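Local coordinates for protein archaeal actin homolog (Thermoplasma acidophilum, PDB 2FSJ) that polymerizes in the presence of nucleoside triphosphates, most effectively ATP, into helical filaments that gather into bundles, at residues Val297-Pro302 against Thr321-Lys326; Pro189-Val194 against Thr206-Asp211; Arg281-Ile286 against Asp312-Ile317; Leu218-Gln223 against Arg287-Gly292; Val173-Tyr178 against Phe332-Gly337. One frame throughout, in Å; residues are numbered along the deposited sequence.

How the contacts relate
Contacts 1 to 4 are built on the four-stranded sheet in the C-terminal half of this actin-like fold. Contact 2 supplies the hairpin of its two inner strands; contact 1 adds an irregular run beside outer strand 297-303 and is joined to contact 2 by I301 N to V193 O, 2.8 Å. Contact 4 lies at the other outer strand, tied to contact 2 by T206 OG1 and L218 O, 2.8 Å apart. Contacts 3 and 4 use successive turns of helix 268-290, their centres 11 Å apart. Contact 5 touches contact 2 through A176 and I207. The ATP-binding S307 side chain is about 3 Å from that of P302 (contact 1) and 4 Å from that of F314 (contact 3).

Contact 1 (Val297-Pro302 against Thr321-Lys326); sequences VTSLIP and TLVKIK
L300 is held through its own N and O by the run 321-326: its N donates to T321 O at 2.9 Å, while its O accepts from V323 N, also at 2.9 Å. T321 O also receives a CA-H contact from S299. With chi1 at 64°, the T321 hydroxyl is set between its backbone N and carbonyl carbon, which lays OG1 against L300 CG at 3.4 Å; its hydrogen bond goes to A318 O. The result is a single beta bridge, L300 with L322, that lays an irregular segment along outer strand 297-303 of the four-stranded sheet. Beyond the bridge, L322 CD1 presses on P302 CG at 3.5 Å, a close fit for two carbons. The V323 and I301 side chains run parallel in the same direction, with V323 CB 4.0 Å from I301 CG1. Farther on, I325 CD1 meets I301 CG2 at 3.7 Å, and both isoleucines rest on L179 of helix 173-182. L300 is backed by V193 and I195 of strand 191-197, and P302 by F314.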
# COMPACT_ATOMS: atom_id res chain seq x y z
N VAL A 297 -11.76 -21.19 -8.05
CA VAL A 297 -11.46 -19.79 -8.35
C VAL A 297 -12.23 -19.33 -9.56
O VAL A 297 -12.06 -19.89 -10.64
CB VAL A 297 -9.94 -19.54 -8.60
CG1 VAL A 297 -9.68 -18.07 -8.99
CG2 VAL A 297 -9.14 -19.89 -7.35
N THR A 298 -13.06 -18.29 -9.39
CA THR A 298 -13.75 -17.63 -10.52
C THR A 298 -13.25 -16.23 -10.83
O THR A 298 -13.57 -15.71 -11.86
CB THR A 298 -15.26 -17.56 -10.24
OG1 THR A 298 -15.49 -16.91 -8.98
CG2 THR A 298 -15.85 -18.96 -10.05
N SER A 299 -12.51 -15.59 -9.94
CA SER A 299 -11.94 -14.28 -10.21
C SER A 299 -10.55 -14.19 -9.60
O SER A 299 -10.39 -14.51 -8.43
CB SER A 299 -12.79 -13.14 -9.65
OG SER A 299 -14.17 -13.33 -9.82
N LEU A 300 -9.58 -13.78 -10.42
CA LEU A 300 -8.19 -13.50 -10.01
C LEU A 300 -8.00 -12.00 -10.12
O LEU A 300 -8.23 -11.43 -11.19
CB LEU A 300 -7.18 -14.17 -10.95
CG LEU A 300 -6.81 -15.64 -10.78
CD1 LEU A 300 -5.97 -16.13 -11.98
CD2 LEU A 300 -6.08 -15.95 -9.47
N ILE A 301 -7.56 -11.35 -9.03
CA ILE A 301 -7.58 -9.91 -8.93
C ILE A 301 -6.20 -9.37 -8.54
O ILE A 301 -5.85 -9.29 -7.36
CB ILE A 301 -8.68 -9.46 -7.95
CG1 ILE A 301 -10.04 -10.06 -8.33
CG2 ILE A 301 -8.75 -7.94 -7.89
CD1 ILE A 301 -11.07 -10.07 -7.21
N PRO A 302 -5.39 -9.05 -9.52
CA PRO A 302 -4.07 -8.48 -9.22
C PRO A 302 -4.17 -7.02 -8.85
O PRO A 302 -4.77 -6.23 -9.60
CB PRO A 302 -3.30 -8.69 -10.51
CG PRO A 302 -4.19 -9.69 -11.32
CD PRO A 302 -5.56 -9.32 -10.96
N THR A 321 -10.31 -16.03 -15.74
CA THR A 321 -10.86 -15.47 -14.52
C THR A 321 -10.26 -14.13 -14.18
O THR A 321 -10.58 -13.56 -13.14
CB THR A 321 -10.65 -16.41 -13.30
OG1 THR A 321 -9.25 -16.57 -13.02
CG2 THR A 321 -11.16 -17.81 -13.56
N LEU A 322 -9.33 -13.66 -15.00
CA LEU A 322 -8.59 -12.46 -14.65
C LEU A 322 -9.51 -11.25 -14.68
O LEU A 322 -10.24 -11.00 -15.66
CB LEU A 322 -7.38 -12.28 -15.57
CG LEU A 322 -6.47 -11.08 -15.27
CD1 LEU A 322 -5.64 -11.36 -14.02
CD2 LEU A 322 -5.58 -10.69 -16.44
N VAL A 323 -9.49 -10.50 -13.59
CA VAL A 323 -10.21 -9.25 -13.45
C VAL A 323 -9.09 -8.21 -13.51
O VAL A 323 -8.21 -8.23 -12.69
CB VAL A 323 -10.99 -9.21 -12.10
CG1 VAL A 323 -11.77 -7.90 -11.94
CG2 VAL A 323 -11.90 -10.38 -11.96
N LYS A 324 -9.08 -7.32 -14.49
CA LYS A 324 -8.03 -6.28 -14.51
C LYS A 324 -8.63 -4.97 -14.01
O LYS A 324 -9.58 -4.45 -14.59
CB LYS A 324 -7.46 -6.08 -15.93
CG LYS A 324 -6.56 -7.21 -16.41
CD LYS A 324 -6.02 -6.94 -17.81
CE LYS A 324 -6.62 -7.88 -18.87
NZ LYS A 324 -6.11 -7.55 -20.27
N ILE A 325 -8.06 -4.43 -12.94
CA ILE A 325 -8.58 -3.20 -12.34
C ILE A 325 -8.11 -2.06 -13.23
O ILE A 325 -6.97 -2.05 -13.64
CB ILE A 325 -8.07 -3.02 -10.86
CG1 ILE A 325 -8.71 -4.02 -9.88
CG2 ILE A 325 -8.39 -1.65 -10.33
CD1 ILE A 325 -9.15 -5.34 -10.46
N LYS A 326 -9.00 -1.11 -13.50
CA LYS A 326 -8.62 0.13 -14.15
C LYS A 326 -7.38 0.67 -13.47
O LYS A 326 -7.28 0.66 -12.22
CB LYS A 326 -9.74 1.18 -14.06
O HOH W 1 -5.62 -6.05 -11.87

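Contact 2 (Pro189-Val194 against Thr206-Asp211); sequences PGYGVV and TINLMD
The Y191 ring and the N208 amide stand almost perpendicular, their planes 84° apart, with Y191 CE1 4.1 Å from N208 CG. T206 CG2 reaches the same ring at a slant, 4.0 Å from Y191 CG, and I207 O lies near its CB and CD1. N208 extends with CG anti to its backbone N (chi1 -168°), and OD1 accepts from M210 N at 3.1 Å, an Asx turn that fixes the amide as the chain leaves the strand. These groups belong to the hairpin of strands 191-197 and 202-208, whose short segments run 155° apart. Y191 with N208 and V193 with T206 are non-hydrogen-bonded pairs with side chains on one face of the sheet. Between them G192 and I207 form the hydrogen-bonded pair: I207 N to G192 O and G192 N to I207 O are both 2.8 Å. A third rung, L209 N to G190 O at 3.0 Å, continues the ladder past the regular strand. On the other face, where G192 presents no side chain, I207 CG2 settles 3.8 Å from G192 CA, and L209 CG lies over G192 N. V193 CG2 touches T206 OG1, whose hydrogen bond is with L218 O. Backbone bonds thus pair G192 with I207 in both directions and L209 N with G190 O, while Y191 packs with T206 on one face and I207 and L209 carbons lie by G192 on the other.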
# COMPACT_ATOMS: atom_id res chain seq x y z
N PRO A 189 -21.20 -18.68 -6.17
CA PRO A 189 -20.38 -19.78 -5.67
C PRO A 189 -18.96 -19.71 -6.28
O PRO A 189 -18.81 -19.39 -7.47
CB PRO A 189 -21.18 -21.04 -6.06
CG PRO A 189 -22.22 -20.60 -7.02
CD PRO A 189 -22.40 -19.16 -6.89
N GLY A 190 -17.93 -19.94 -5.47
CA GLY A 190 -16.56 -19.81 -5.94
C GLY A 190 -15.76 -18.74 -5.17
O GLY A 190 -16.31 -18.02 -4.36
N TYR A 191 -14.45 -18.67 -5.46
CA TYR A 191 -13.50 -17.86 -4.71
C TYR A 191 -12.98 -16.71 -5.57
O TYR A 191 -12.85 -16.83 -6.79
CB TYR A 191 -12.30 -18.72 -4.24
CG TYR A 191 -12.59 -19.79 -3.18
CD1 TYR A 191 -13.68 -19.68 -2.33
CD2 TYR A 191 -11.78 -20.90 -3.04
CE1 TYR A 191 -13.95 -20.63 -1.39
CE2 TYR A 191 -12.05 -21.87 -2.05
CZ TYR A 191 -13.14 -21.72 -1.25
OH TYR A 191 -13.46 -22.61 -0.27
N GLY A 192 -12.73 -15.58 -4.93
CA GLY A 192 -11.93 -14.49 -5.47
C GLY A 192 -10.54 -14.62 -4.84
O GLY A 192 -10.41 -14.84 -3.66
N VAL A 193 -9.51 -14.43 -5.63
CA VAL A 193 -8.15 -14.42 -5.14
C VAL A 193 -7.52 -13.08 -5.47
O VAL A 193 -7.33 -12.71 -6.65
CB VAL A 193 -7.30 -15.63 -5.68
CG1 VAL A 193 -5.88 -15.56 -5.09
CG2 VAL A 193 -7.93 -16.95 -5.34
N VAL A 194 -7.21 -12.31 -4.43
CA VAL A 194 -6.60 -11.00 -4.57
C VAL A 194 -5.11 -11.13 -4.34
O VAL A 194 -4.71 -11.60 -3.27
CB VAL A 194 -7.18 -9.98 -3.54
CG1 VAL A 194 -6.50 -8.63 -3.69
CG2 VAL A 194 -8.75 -9.83 -3.75
N THR A 206 -7.67 -14.91 -0.24
CA THR A 206 -8.73 -15.71 -0.87
C THR A 206 -10.03 -15.44 -0.13
O THR A 206 -10.08 -15.49 1.07
CB THR A 206 -8.34 -17.19 -0.85
OG1 THR A 206 -7.20 -17.37 -1.69
CG2 THR A 206 -9.43 -18.10 -1.48
N ILE A 207 -11.04 -15.07 -0.90
CA ILE A 207 -12.36 -14.70 -0.41
C ILE A 207 -13.46 -15.59 -1.01
O ILE A 207 -13.44 -15.90 -2.19
CB ILE A 207 -12.58 -13.18 -0.72
CG1 ILE A 207 -13.60 -12.56 0.22
CG2 ILE A 207 -12.89 -12.94 -2.19
CD1 ILE A 207 -13.67 -10.99 0.10
N ASN A 208 -14.40 -15.97 -0.16
CA ASN A 208 -15.56 -16.74 -0.57
C ASN A 208 -16.58 -15.75 -1.11
O ASN A 208 -17.04 -14.89 -0.38
CB ASN A 208 -16.17 -17.51 0.59
CG ASN A 208 -17.19 -18.53 0.11
OD1 ASN A 208 -17.67 -18.40 -1.02
ND2 ASN A 208 -17.40 -19.61 0.87
N LEU A 209 -16.88 -15.84 -2.39
CA LEU A 209 -17.78 -14.88 -3.00
C LEU A 209 -19.27 -15.06 -2.55
O LEU A 209 -20.10 -14.18 -2.80
CB LEU A 209 -17.63 -14.84 -4.51
CG LEU A 209 -16.22 -14.46 -5.03
CD1 LEU A 209 -16.15 -14.71 -6.50
CD2 LEU A 209 -15.85 -12.96 -4.70
N MET A 210 -19.59 -16.15 -1.88
CA MET A 210 -20.97 -16.31 -1.39
C MET A 210 -21.27 -15.29 -0.33
O MET A 210 -22.42 -14.84 -0.26
CB MET A 210 -21.31 -17.77 -0.93
CG MET A 210 -20.78 -18.20 0.41
SD MET A 210 -21.65 -19.62 1.29
CE MET A 210 -20.73 -19.52 2.73
N ASP A 211 -20.27 -14.91 0.49
CA ASP A 211 -20.51 -14.04 1.65
C ASP A 211 -19.47 -12.94 1.86
O ASP A 211 -19.54 -12.19 2.82
CB ASP A 211 -20.68 -14.85 2.94
CG ASP A 211 -19.46 -15.69 3.32
OD1 ASP A 211 -18.39 -15.68 2.64
OD2 ASP A 211 -19.49 -16.41 4.33

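Contact 3 (Arg281-Ile286 against Asp312-Ile317); sequences RIIENI and DRFEEI
I283 reaches from helix 268-290 into the turn 312-317 and is met by four of its side chains. At CB the chain forks. Branch CG2, anti to the backbone N, turns to I317 CG1 at 4.0 Å and passes near E316 OE2. The other branch starts at CG1, which lies at the edge of the F314 ring, close to its plane and 3.8 Å from F314 CD1. At the tip, CD1 packs against R313 O at 3.4 Å and over one face of the R313 guanidinium, 3.9 Å from NH2, beside E316 CD. The methyl is thus roofed by an ion pair: R313 NH2 donates to E316 OE1 at 3.1 Å, with the acceptor near the guanidinium plane, although the arginine comes from 49° above the carboxylate plane. R313 gets there by bends at chi2 and chi3, and its guanidinium is also gripped by the helix itself, through N280 OD1 and a salt bridge to E276. These bonds probably fix the rotation of the flat group against the isoleucine. Before and after I283 in the helix, I282 CG2 touches F314 CE1 at 3.9 Å, and the I286 side chain runs roughly perpendicular to that of I317, its CG2 4.0 Å from I317 CD1. The turn follows helix 307-310, next to ATP-binding S307. F314 and I317 also lie on I195 of strand 191-197, as does I286, while I282 and I286 reach T202 and V204 of strand 202-208; the turn and helix 268-290 therefore meet over the four-stranded sheet.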
# COMPACT_ATOMS: atom_id res chain seq x y z
N ARG A 281 7.80 -17.22 -9.53
CA ARG A 281 7.90 -17.67 -8.14
C ARG A 281 6.59 -17.46 -7.40
O ARG A 281 6.17 -18.31 -6.63
CB ARG A 281 9.00 -16.95 -7.36
CG ARG A 281 10.40 -17.43 -7.78
CD ARG A 281 11.51 -16.78 -6.99
NE ARG A 281 12.83 -17.28 -7.38
CZ ARG A 281 13.51 -18.26 -6.77
NH1 ARG A 281 13.01 -18.92 -5.71
NH2 ARG A 281 14.72 -18.59 -7.23
N ILE A 282 5.92 -16.34 -7.67
CA ILE A 282 4.64 -16.08 -7.03
C ILE A 282 3.60 -17.08 -7.48
O ILE A 282 2.87 -17.66 -6.65
CB ILE A 282 4.17 -14.63 -7.30
CG1 ILE A 282 5.09 -13.65 -6.58
CG2 ILE A 282 2.73 -14.43 -6.87
CD1 ILE A 282 5.08 -12.27 -7.20
N ILE A 283 3.54 -17.32 -8.79
CA ILE A 283 2.58 -18.26 -9.36
C ILE A 283 2.79 -19.68 -8.79
O ILE A 283 1.84 -20.37 -8.38
CB ILE A 283 2.69 -18.27 -10.86
CG1 ILE A 283 2.11 -16.97 -11.45
CG2 ILE A 283 2.04 -19.57 -11.46
CD1 ILE A 283 2.60 -16.66 -12.86
N GLU A 284 4.04 -20.11 -8.72
CA GLU A 284 4.34 -21.44 -8.18
C GLU A 284 3.92 -21.59 -6.71
O GLU A 284 3.38 -22.61 -6.31
CB GLU A 284 5.84 -21.73 -8.30
CG GLU A 284 6.30 -22.90 -7.46
CD GLU A 284 7.82 -23.00 -7.34
OE1 GLU A 284 8.49 -22.02 -6.85
OE2 GLU A 284 8.33 -24.09 -7.72
N ASN A 285 4.17 -20.57 -5.90
CA ASN A 285 3.79 -20.57 -4.50
C ASN A 285 2.24 -20.51 -4.30
O ASN A 285 1.69 -21.25 -3.49
CB ASN A 285 4.50 -19.40 -3.80
CG ASN A 285 5.81 -19.81 -3.11
OD1 ASN A 285 6.88 -19.94 -3.75
ND2 ASN A 285 5.74 -20.00 -1.80
N ILE A 286 1.54 -19.70 -5.10
CA ILE A 286 0.09 -19.69 -5.11
C ILE A 286 -0.50 -21.06 -5.46
O ILE A 286 -1.37 -21.56 -4.74
CB ILE A 286 -0.45 -18.55 -6.00
CG1 ILE A 286 -0.11 -17.22 -5.35
CG2 ILE A 286 -1.96 -18.69 -6.22
CD1 ILE A 286 -0.39 -15.95 -6.19
N ASP A 312 -0.68 -9.41 -15.54
CA ASP A 312 -1.22 -10.21 -16.63
C ASP A 312 -0.76 -11.65 -16.58
O ASP A 312 -1.49 -12.54 -16.99
CB ASP A 312 -0.85 -9.64 -18.00
CG ASP A 312 -1.67 -8.40 -18.38
OD1 ASP A 312 -2.67 -8.11 -17.70
OD2 ASP A 312 -1.37 -7.69 -19.36
N ARG A 313 0.46 -11.86 -16.09
CA ARG A 313 1.00 -13.19 -15.95
C ARG A 313 0.21 -14.06 -15.00
O ARG A 313 0.37 -15.27 -15.06
CB ARG A 313 2.44 -13.16 -15.42
CG ARG A 313 3.47 -12.65 -16.37
CD ARG A 313 3.73 -13.60 -17.56
NE ARG A 313 3.83 -15.01 -17.18
CZ ARG A 313 4.79 -15.54 -16.42
NH1 ARG A 313 5.77 -14.79 -15.94
NH2 ARG A 313 4.77 -16.81 -16.14
N PHE A 314 -0.59 -13.49 -14.09
CA PHE A 314 -1.27 -14.34 -13.11
C PHE A 314 -2.46 -15.12 -13.70
O PHE A 314 -2.95 -16.05 -13.11
CB PHE A 314 -1.71 -13.53 -11.87
CG PHE A 314 -0.60 -12.86 -11.14
CD1 PHE A 314 0.63 -13.48 -10.96
CD2 PHE A 314 -0.79 -11.60 -10.61
CE1 PHE A 314 1.65 -12.82 -10.25
CE2 PHE A 314 0.21 -10.97 -9.93
CZ PHE A 314 1.42 -11.56 -9.77
N GLU A 315 -2.90 -14.75 -14.89
CA GLU A 315 -4.00 -15.46 -15.55
C GLU A 315 -3.75 -16.94 -15.68
O GLU A 315 -4.67 -17.72 -15.66
CB GLU A 315 -4.25 -14.92 -16.93
CG GLU A 315 -5.52 -15.50 -17.52
CD GLU A 315 -6.16 -14.62 -18.55
OE1 GLU A 315 -5.54 -13.61 -19.02
OE2 GLU A 315 -7.30 -14.96 -18.90
N GLU A 316 -2.49 -17.34 -15.77
CA GLU A 316 -2.17 -18.73 -15.96
C GLU A 316 -2.55 -19.58 -14.74
O GLU A 316 -2.74 -20.79 -14.88
CB GLU A 316 -0.72 -18.89 -16.39
CG GLU A 316 0.31 -18.86 -15.30
CD GLU A 316 1.73 -19.07 -15.85
OE1 GLU A 316 2.14 -18.30 -16.76
OE2 GLU A 316 2.42 -20.00 -15.38
N ILE A 317 -2.70 -18.98 -13.57
CA ILE A 317 -3.18 -19.73 -12.41
C ILE A 317 -4.61 -20.27 -12.69
O ILE A 317 -4.94 -21.39 -12.32
CB ILE A 317 -3.15 -18.86 -11.07
CG1 ILE A 317 -1.74 -18.36 -10.74
CG2 ILE A 317 -3.72 -19.63 -9.91
CD1 ILE A 317 -1.70 -17.15 -9.90

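Contact 4 (Leu218-Gln223 against Arg287-Gly292)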
# COMPACT_ATOMS: atom_id res chain seq x y z
N LEU A 218 -6.54 -20.37 2.89
CA LEU A 218 -6.11 -20.15 1.52
C LEU A 218 -5.56 -18.73 1.35
O LEU A 218 -5.45 -18.26 0.24
CB LEU A 218 -7.28 -20.36 0.53
CG LEU A 218 -7.85 -21.80 0.48
CD1 LEU A 218 -8.92 -21.90 -0.58
CD2 LEU A 218 -6.78 -22.84 0.27
N SER A 219 -5.23 -18.09 2.47
CA SER A 219 -4.77 -16.70 2.47
C SER A 219 -3.43 -16.69 3.17
O SER A 219 -3.22 -17.39 4.14
CB SER A 219 -5.79 -15.78 3.18
OG SER A 219 -7.05 -15.82 2.51
N PHE A 220 -2.50 -15.88 2.69
CA PHE A 220 -1.10 -16.01 3.14
C PHE A 220 -0.27 -14.86 2.58
O PHE A 220 -0.73 -14.14 1.70
CB PHE A 220 -0.50 -17.37 2.68
CG PHE A 220 -0.69 -17.65 1.19
CD1 PHE A 220 0.26 -17.25 0.26
CD2 PHE A 220 -1.79 -18.34 0.74
CE1 PHE A 220 0.05 -17.53 -1.10
CE2 PHE A 220 -1.98 -18.60 -0.59
CZ PHE A 220 -1.09 -18.18 -1.50
N SER A 221 0.96 -14.71 3.08
CA SER A 221 1.84 -13.59 2.73
C SER A 221 3.13 -14.18 2.29
O SER A 221 3.71 -14.97 3.04
CB SER A 221 2.11 -12.67 3.93
OG SER A 221 2.97 -11.57 3.56
N LEU A 222 3.55 -13.86 1.05
CA LEU A 222 4.80 -14.37 0.50
C LEU A 222 5.87 -13.30 0.70
O LEU A 222 5.64 -12.13 0.45
CB LEU A 222 4.64 -14.68 -0.98
CG LEU A 222 3.58 -15.71 -1.38
CD1 LEU A 222 3.44 -15.76 -2.91
CD2 LEU A 222 3.90 -17.07 -0.78
N GLN A 223 7.04 -13.68 1.17
CA GLN A 223 8.08 -12.68 1.43
C GLN A 223 8.91 -12.40 0.16
O GLN A 223 10.14 -12.65 0.11
CB GLN A 223 8.93 -13.10 2.64
CG GLN A 223 8.07 -13.34 3.96
CD GLN A 223 7.36 -12.09 4.46
OE1 GLN A 223 7.99 -11.05 4.63
NE2 GLN A 223 6.01 -12.19 4.71
N ARG A 287 -0.01 -21.68 -6.52
CA ARG A 287 -0.43 -23.02 -6.89
C ARG A 287 -0.23 -24.05 -5.82
O ARG A 287 -1.11 -24.83 -5.57
CB ARG A 287 0.26 -23.48 -8.15
CG ARG A 287 -0.26 -22.79 -9.40
CD ARG A 287 0.52 -23.23 -10.66
NE ARG A 287 -0.14 -22.81 -11.89
CZ ARG A 287 0.49 -22.60 -13.04
NH1 ARG A 287 1.81 -22.72 -13.12
NH2 ARG A 287 -0.20 -22.26 -14.11
N LEU A 288 0.92 -24.05 -5.18
CA LEU A 288 1.18 -25.01 -4.11
C LEU A 288 0.22 -24.85 -2.92
O LEU A 288 -0.25 -25.85 -2.33
CB LEU A 288 2.60 -24.83 -3.59
CG LEU A 288 3.78 -25.35 -4.42
CD1 LEU A 288 5.07 -24.83 -3.82
CD2 LEU A 288 3.80 -26.91 -4.54
N ASN A 289 -0.04 -23.59 -2.57
CA ASN A 289 -0.89 -23.27 -1.43
C ASN A 289 -2.38 -23.55 -1.74
O ASN A 289 -3.10 -24.02 -0.88
CB ASN A 289 -0.61 -21.84 -0.98
CG ASN A 289 0.82 -21.67 -0.38
OD1 ASN A 289 1.58 -22.62 -0.26
ND2 ASN A 289 1.16 -20.46 -0.01
N LEU A 290 -2.81 -23.34 -2.97
CA LEU A 290 -4.21 -23.50 -3.32
C LEU A 290 -4.54 -24.93 -3.70
O LEU A 290 -5.67 -25.37 -3.48
CB LEU A 290 -4.61 -22.61 -4.48
CG LEU A 290 -4.50 -21.11 -4.25
CD1 LEU A 290 -5.05 -20.43 -5.50
CD2 LEU A 290 -5.19 -20.72 -2.95
N ARG A 291 -3.55 -25.64 -4.25
CA ARG A 291 -3.73 -27.03 -4.68
C ARG A 291 -5.04 -27.18 -5.46
O ARG A 291 -5.32 -26.38 -6.35
CB ARG A 291 -3.65 -28.00 -3.48
N GLY A 292 -5.82 -28.21 -5.15
CA GLY A 292 -7.10 -28.43 -5.81
C GLY A 292 -8.15 -27.35 -5.69
O GLY A 292 -9.13 -27.31 -6.45
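F220 and N289 are brought together by their first torsions: the phenyl sits between its own backbone N and carbonyl carbon (chi1 51°), while N289 CG is anti to its carbonyl carbon (chi1 -67°). With chi2 near zero, OD1 of N289 folds back toward its own CA and ND2 takes the lead. That nitrogen comes to rest 3.2 Å above the plane of the F220 ring, over its centre, and 3.3 Å from both CD1 and CE1. Amide and ring planes are nearly perpendicular, their angle 86°, and N289 CB leans on the same ring, 3.5 Å from CE2. L222 CG lies at the edge of the ring, in its plane. Two residues before F220, L218 crosses L290 at about a right angle, with CB of L218 4.1 Å from CD2 of L290. L218 CD2 also approaches N289 O at 4.0 Å. The contact sets the last turn of helix 268-290 against outer strand 213-222 of the four-stranded sheet; R291 then leaves the helix with positive phi. F220 pairs through its backbone with V204 on the adjoining strand and also packs on I286, one turn back along the helix. No hydrogen bond crosses here. The geometry is consistent with an amino-aromatic interaction, in which an amide N-H is directed at the pi cloud of F220 and gives the side-chain nitrogen a weakly polar partner.

Contact 5 (Val173-Tyr178 against Phe332-Gly337); sequences VGAALY and FANALG
Y178 and L336 extend alongside one another, with the leucine spread over one face of the phenol ring. L336 CD1 makes a CH-pi contact 3.8 Å from the ring centroid and 18° off its normal, while L336 CB sits 3.6 Å from Y178 CD1. The ring is carried there by CG anti to the backbone N (chi1 172°), and its hydroxyl is hydrogen-bonded to D329. Elsewhere in the interface A175 CB meets A333 CB at 3.7 Å. At the crossing itself two glycines face each other: G337 CA gives a CA-H contact to G174 O at 3.2 Å. Without side chains between them, the short helical segments approach to 6.5 Å between axes, crossing at 74°. Helix 333-343 rests on strands 22-28 and 32-36 of the N-terminal half, whereas helix 173-182 touches strand 202-208 of the C-terminal half, so the pair probably forms part of the link between domains, as in actin. Small residues thus bring backbone carbonyls against alpha-carbons, as again with A333 O and A175 CA, and such weak CA-H contacts contribute to the interface together with carbon packing about Y178.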
# COMPACT_ATOMS: atom_id res chain seq x y z
N VAL A 173 -9.63 -7.65 1.32
CA VAL A 173 -11.08 -7.57 1.48
C VAL A 173 -11.56 -6.17 1.09
O VAL A 173 -12.61 -6.06 0.47
CB VAL A 173 -11.52 -7.93 2.92
CG1 VAL A 173 -12.97 -7.55 3.22
CG2 VAL A 173 -11.29 -9.40 3.16
N GLY A 174 -10.80 -5.13 1.46
CA GLY A 174 -11.11 -3.77 1.02
C GLY A 174 -11.25 -3.69 -0.49
O GLY A 174 -12.28 -3.24 -1.00
N ALA A 175 -10.28 -4.19 -1.23
CA ALA A 175 -10.35 -4.17 -2.66
C ALA A 175 -11.55 -4.98 -3.24
O ALA A 175 -12.24 -4.53 -4.17
CB ALA A 175 -9.04 -4.68 -3.25
N ALA A 176 -11.75 -6.18 -2.73
CA ALA A 176 -12.87 -7.02 -3.19
C ALA A 176 -14.26 -6.35 -2.94
O ALA A 176 -15.18 -6.41 -3.78
CB ALA A 176 -12.78 -8.32 -2.52
N LEU A 177 -14.39 -5.67 -1.81
CA LEU A 177 -15.65 -4.99 -1.49
C LEU A 177 -15.86 -3.80 -2.43
O LEU A 177 -16.96 -3.59 -2.92
CB LEU A 177 -15.69 -4.54 -0.05
CG LEU A 177 -15.68 -5.60 1.05
CD1 LEU A 177 -15.37 -4.96 2.42
CD2 LEU A 177 -16.99 -6.35 1.04
N TYR A 178 -14.78 -3.07 -2.74
CA TYR A 178 -14.85 -1.98 -3.72
C TYR A 178 -15.24 -2.48 -5.11
O TYR A 178 -16.20 -1.99 -5.74
CB TYR A 178 -13.53 -1.21 -3.78
CG TYR A 178 -13.49 -0.21 -4.91
CD1 TYR A 178 -14.35 0.91 -4.87
CD2 TYR A 178 -12.68 -0.36 -5.96
CE1 TYR A 178 -14.34 1.82 -5.85
CE2 TYR A 178 -12.68 0.57 -7.01
CZ TYR A 178 -13.50 1.67 -6.92
OH TYR A 178 -13.55 2.63 -7.91
N PHE A 332 -5.36 2.25 -5.14
CA PHE A 332 -6.38 2.75 -4.24
C PHE A 332 -7.46 1.77 -3.86
O PHE A 332 -8.32 2.09 -3.03
CB PHE A 332 -7.05 3.96 -4.90
CG PHE A 332 -6.19 5.20 -4.88
CD1 PHE A 332 -6.05 5.95 -3.73
CD2 PHE A 332 -5.53 5.61 -6.05
CE1 PHE A 332 -5.24 7.09 -3.72
CE2 PHE A 332 -4.75 6.78 -6.04
CZ PHE A 332 -4.60 7.48 -4.86
N ALA A 333 -7.47 0.60 -4.47
CA ALA A 333 -8.64 -0.27 -4.35
C ALA A 333 -8.94 -0.62 -2.90
O ALA A 333 -10.12 -0.61 -2.47
CB ALA A 333 -8.47 -1.55 -5.22
N ASN A 334 -7.90 -0.96 -2.12
CA ASN A 334 -8.14 -1.27 -0.70
C ASN A 334 -8.67 -0.06 0.04
O ASN A 334 -9.64 -0.17 0.80
CB ASN A 334 -6.87 -1.81 -0.00
CG ASN A 334 -6.64 -3.30 -0.27
OD1 ASN A 334 -5.52 -3.74 -0.65
ND2 ASN A 334 -7.65 -4.09 -0.00
N ALA A 335 -8.02 1.08 -0.15
CA ALA A 335 -8.43 2.32 0.55
C ALA A 335 -9.88 2.69 0.25
O ALA A 335 -10.61 3.12 1.14
CB ALA A 335 -7.55 3.45 0.20
N LEU A 336 -10.30 2.49 -0.99
CA LEU A 336 -11.70 2.77 -1.39
C LEU A 336 -12.67 1.83 -0.67
O LEU A 336 -13.67 2.27 -0.15
CB LEU A 336 -11.83 2.61 -2.90
CG LEU A 336 -11.19 3.74 -3.70
CD1 LEU A 336 -10.87 3.28 -5.11
CD2 LEU A 336 -12.08 5.06 -3.73
N GLY A 337 -12.32 0.54 -0.57
CA GLY A 337 -13.11 -0.41 0.21
C GLY A 337 -13.14 -0.16 1.69
O GLY A 337 -14.18 -0.36 2.33